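Local atomic coordinates of FAD:protein FMN transferase (PDB entry 6NXI), a protein that probably transfers the FMN moiety of FAD to a threonine hydroxyl of a target flavoprotein, using magnesium or manganese. Residues E175-E180 with E184-G189. Sequence-based numbering, arbitrary orientation.
With MG (magnesium ion), chain D.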
ATOM      1  N   GLU A 175     -14.512 -19.367   1.063  1.00 26.82           N
ATOM      2  CA  GLU A 175     -13.664 -19.493  -0.142  1.00 28.82           C
ATOM      3  C   GLU A 175     -14.140 -18.509  -1.209  1.00 26.23           C
ATOM      4  O   GLU A 175     -13.487 -18.464  -2.240  1.00 26.15           O
ATOM      5  CB  GLU A 175     -13.591 -20.946  -0.584  1.00 33.27           C
ATOM      6  CG  GLU A 175     -13.005 -21.870   0.510  1.00 34.13           C
ATOM      7  CD  GLU A 175     -11.639 -21.554   1.158  1.00 36.98           C
ATOM      8  OE1 GLU A 175     -10.769 -20.980   0.501  1.00 37.36           O
ATOM      9  OE2 GLU A 175     -11.405 -21.926   2.352  1.00 38.73           O
ATOM     10  N   ASN A 176     -15.179 -17.714  -0.934  1.00 24.26           N
ATOM     11  CA  ASN A 176     -15.668 -16.691  -1.892  1.00 22.50           C
ATOM     12  C   ASN A 176     -15.725 -15.346  -1.167  1.00 21.09           C
ATOM     13  O   ASN A 176     -16.633 -15.099  -0.362  1.00 21.09           O
ATOM     14  CB  ASN A 176     -17.017 -17.065  -2.472  1.00 23.32           C
ATOM     15  CG  ASN A 176     -16.987 -18.443  -3.078  1.00 25.00           C
ATOM     16  OD1 ASN A 176     -16.546 -18.610  -4.205  1.00 25.48           O
ATOM     17  ND2 ASN A 176     -17.433 -19.447  -2.328  1.00 26.86           N
ATOM     18  N   TYR A 177     -14.784 -14.452  -1.450  1.00 21.02           N
ATOM     19  CA  TYR A 177     -14.752 -13.175  -0.713  1.00 19.90           C
ATOM     20  C   TYR A 177     -14.067 -12.087  -1.533  1.00 19.66           C
ATOM     21  O   TYR A 177     -13.208 -12.365  -2.392  1.00 20.17           O
ATOM     22  CB  TYR A 177     -14.030 -13.320   0.628  1.00 20.42           C
ATOM     23  CG  TYR A 177     -12.590 -13.795   0.576  1.00 19.27           C
ATOM     24  CD1 TYR A 177     -11.566 -12.937   0.227  1.00 20.61           C
ATOM     25  CD2 TYR A 177     -12.239 -15.101   0.877  1.00 19.61           C
ATOM     26  CE1 TYR A 177     -10.254 -13.362   0.118  1.00 20.18           C
ATOM     27  CE2 TYR A 177     -10.917 -15.525   0.831  1.00 20.41           C
ATOM     28  CZ  TYR A 177      -9.929 -14.658   0.406  1.00 21.42           C
ATOM     29  OH  TYR A 177      -8.608 -15.016   0.313  1.00 23.10           O
ATOM     30  N   MET A 178     -14.334 -10.886  -1.062  1.00 19.38           N
ATOM     31  CA  MET A 178     -13.595  -9.648  -1.455  1.00 21.17           C
ATOM     32  C   MET A 178     -13.249  -8.937  -0.165  1.00 20.86           C
ATOM     33  O   MET A 178     -14.176  -8.658   0.616  1.00 21.58           O
ATOM     34  CB  MET A 178     -14.412  -8.699  -2.317  1.00 23.80           C
ATOM     35  CG  MET A 178     -13.734  -7.335  -2.430  1.00 25.13           C
ATOM     36  SD  MET A 178     -14.818  -6.125  -3.206  1.00 34.29           S
ATOM     37  CE  MET A 178     -14.899  -6.879  -4.822  1.00 33.21           C
ATOM     38  N   VAL A 179     -11.951  -8.737   0.117  1.00 19.01           N
ATOM     39  CA  VAL A 179     -11.488  -7.934   1.263  1.00 18.43           C
ATOM     40  C   VAL A 179     -10.956  -6.616   0.703  1.00 17.36           C
ATOM     41  O   VAL A 179     -10.065  -6.704  -0.151  1.00 19.37           O
ATOM     42  CB  VAL A 179     -10.390  -8.676   2.023  1.00 18.50           C
ATOM     43  CG1 VAL A 179      -9.816  -7.813   3.102  1.00 18.88           C
ATOM     44  CG2 VAL A 179     -10.926 -10.009   2.563  1.00 20.13           C
ATOM     45  N   GLU A 180     -11.462  -5.475   1.153  1.00 17.74           N
ATOM     46  CA  GLU A 180     -11.007  -4.152   0.656  1.00 18.95           C
ATOM     47  C   GLU A 180     -10.738  -3.239   1.862  1.00 19.07           C
ATOM     48  O   GLU A 180     -11.601  -3.127   2.744  1.00 19.58           O
ATOM     49  CB  GLU A 180     -12.054  -3.584  -0.302  1.00 20.08           C
ATOM     50  CG  GLU A 180     -11.702  -2.191  -0.825  1.00 20.95           C
ATOM     51  CD  GLU A 180     -12.360  -1.070  -0.068  1.00 23.06           C
ATOM     52  OE1 GLU A 180     -13.620  -1.065   0.010  1.00 23.74           O
ATOM     53  OE2 GLU A 180     -11.648  -0.259   0.532  1.00 24.55           O
ATOM     54  N   GLU A 184      -7.257  -1.045  -1.256  1.00 21.87           N
ATOM     55  CA  GLU A 184      -6.399  -2.219  -1.518  1.00 21.05           C
ATOM     56  C   GLU A 184      -7.301  -3.449  -1.369  1.00 19.05           C
ATOM     57  O   GLU A 184      -8.139  -3.457  -0.420  1.00 20.06           O
ATOM     58  CB  GLU A 184      -5.283  -2.321  -0.483  1.00 22.83           C
ATOM     59  CG  GLU A 184      -3.969  -1.704  -0.962  1.00 26.87           C
ATOM     60  CD  GLU A 184      -4.014  -0.330  -1.597  1.00 28.35           C
ATOM     61  OE1 GLU A 184      -3.630   0.643  -0.915  1.00 36.75           O
ATOM     62  OE2 GLU A 184      -4.489  -0.207  -2.796  1.00 32.76           O
ATOM     63  N   ILE A 185      -7.223  -4.359  -2.328  1.00 19.12           N
ATOM     64  CA  ILE A 185      -8.201  -5.461  -2.457  1.00 19.38           C
ATOM     65  C   ILE A 185      -7.523  -6.819  -2.523  1.00 18.69           C
ATOM     66  O   ILE A 185      -6.488  -7.009  -3.162  1.00 17.60           O
ATOM     67  CB  ILE A 185      -9.075  -5.206  -3.690  1.00 22.07           C
ATOM     68  CG1 ILE A 185      -9.826  -3.892  -3.565  1.00 23.56           C
ATOM     69  CG2 ILE A 185      -9.981  -6.401  -3.916  1.00 23.10           C
ATOM     70  CD1 ILE A 185     -10.510  -3.486  -4.865  1.00 26.18           C
ATOM     71  N   ARG A 186      -8.187  -7.806  -1.960  1.00 18.45           N
ATOM     72  CA  ARG A 186      -7.840  -9.201  -2.260  1.00 19.93           C
ATOM     73  C   ARG A 186      -9.120 -10.005  -2.483  1.00 19.67           C
ATOM     74  O   ARG A 186     -10.064  -9.835  -1.690  1.00 19.65           O
ATOM     75  CB  ARG A 186      -7.003  -9.817  -1.150  1.00 20.47           C
ATOM     76  CG  ARG A 186      -6.560 -11.219  -1.495  1.00 22.42           C
ATOM     77  CD  ARG A 186      -5.323 -11.585  -0.690  1.00 23.47           C
ATOM     78  NE  ARG A 186      -5.238 -13.022  -0.624  1.00 23.87           N
ATOM     79  CZ  ARG A 186      -4.439 -13.684   0.189  1.00 26.49           C
ATOM     80  NH1 ARG A 186      -3.672 -13.029   1.052  1.00 24.65           N
ATOM     81  NH2 ARG A 186      -4.456 -15.018   0.147  1.00 27.64           N
ATOM     82  N   LEU A 187      -9.115 -10.832  -3.520  1.00 20.78           N
ATOM     83  CA  LEU A 187     -10.311 -11.566  -3.985  1.00 20.87           C
ATOM     84  C   LEU A 187     -10.069 -13.063  -3.984  1.00 20.96           C
ATOM     85  O   LEU A 187      -8.939 -13.511  -4.266  1.00 21.27           O
ATOM     86  CB  LEU A 187     -10.586 -11.182  -5.435  1.00 22.11           C
ATOM     87  CG  LEU A 187     -10.692  -9.714  -5.776  1.00 23.36           C
ATOM     88  CD1 LEU A 187     -10.846  -9.532  -7.278  1.00 24.84           C
ATOM     89  CD2 LEU A 187     -11.854  -9.096  -4.982  1.00 23.96           C
ATOM     90  N   LYS A 188     -11.104 -13.817  -3.721  1.00 20.98           N
ATOM     91  CA  LYS A 188     -11.061 -15.273  -3.937  1.00 22.34           C
ATOM     92  C   LYS A 188     -12.434 -15.766  -4.391  1.00 21.58           C
ATOM     93  O   LYS A 188     -13.437 -15.320  -3.834  1.00 20.45           O
ATOM     94  CB  LYS A 188     -10.618 -16.035  -2.694  1.00 25.03           C
ATOM     95  CG  LYS A 188     -10.174 -17.452  -3.037  1.00 27.39           C
ATOM     96  CD  LYS A 188      -9.828 -18.201  -1.802  1.00 30.94           C
ATOM     97  CE  LYS A 188      -9.041 -19.447  -2.091  1.00 33.54           C
ATOM     98  NZ  LYS A 188      -9.966 -20.593  -2.140  1.00 35.03           N
ATOM     99  N   GLY A 189     -12.462 -16.659  -5.382  1.00 23.33           N
ATOM    100  CA  GLY A 189     -13.683 -17.381  -5.761  1.00 23.32           C
ATOM    101  C   GLY A 189     -14.636 -16.503  -6.513  1.00 23.69           C
ATOM    102  O   GLY A 189     -14.171 -15.712  -7.364  1.00 25.45           O
TER
HETATM  103 MG    MG D 502      -1.593   1.621  -0.552  1.00 18.38          MG
HETATM  104  O   HOH W   1     -12.377 -20.282  -3.953  1.00 32.82           O
HETATM  105  O   HOH W   2      -1.113   1.221   1.728  1.00 24.47           O
HETATM  106  O   HOH W   3      -1.224   1.381  -3.099  1.00 37.82           O
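K188 and E175 form a salt bridge, with K188 NZ 2.8 Å from E175 OE1. The ammonium meets the anti side of that oxygen, slightly out of the carboxylate plane. The K188 chain is extended until a bend at chi4 (-96°) brings NZ to the acid. A water bridges NZ and the backbone O of E175, a second, water-mediated link to the same residue. Four backbone hydrogen bonds follow, two between Y177 and K188 and two between V179 and R186. They make an antiparallel beta hairpin of strands 177-181 and 184-188, inside the eight-stranded antiparallel sheet, between strands 17-24 and 220-225. The bond from V179 N to R186 O is the straightest of the four, 2.8 Å and 175° at the hydrogen.

At the start of the second strand, E184 OE1 binds a magnesium ion at 2.3 Å. D269 shares this metal, and FAD touches E184. T224 N hydrogen-bonds E184 OE2, which would help orient the carboxylate.

On the face with Y177, K188 CB lies over the tyrosine ring in a CH-pi contact, 3.7 Å from its centroid. Y177 CG sits between the backbone N and carbonyl carbon (chi1 59°), which folds the ring back across the neighbouring strand. Helix 157-171 packs here: the Q170 side chain hydrogen-bonds Y177 OH, and D163 pairs with R186. On the other face, M178 and L187 run side by side, with M178 CG 3.6 Å from L187 CD2. The hairpin thus has the K188–E175 salt bridge at one end and a metal ligand at the other, its paired backbone probably helping to hold E184 at the metal, beside bound FAD.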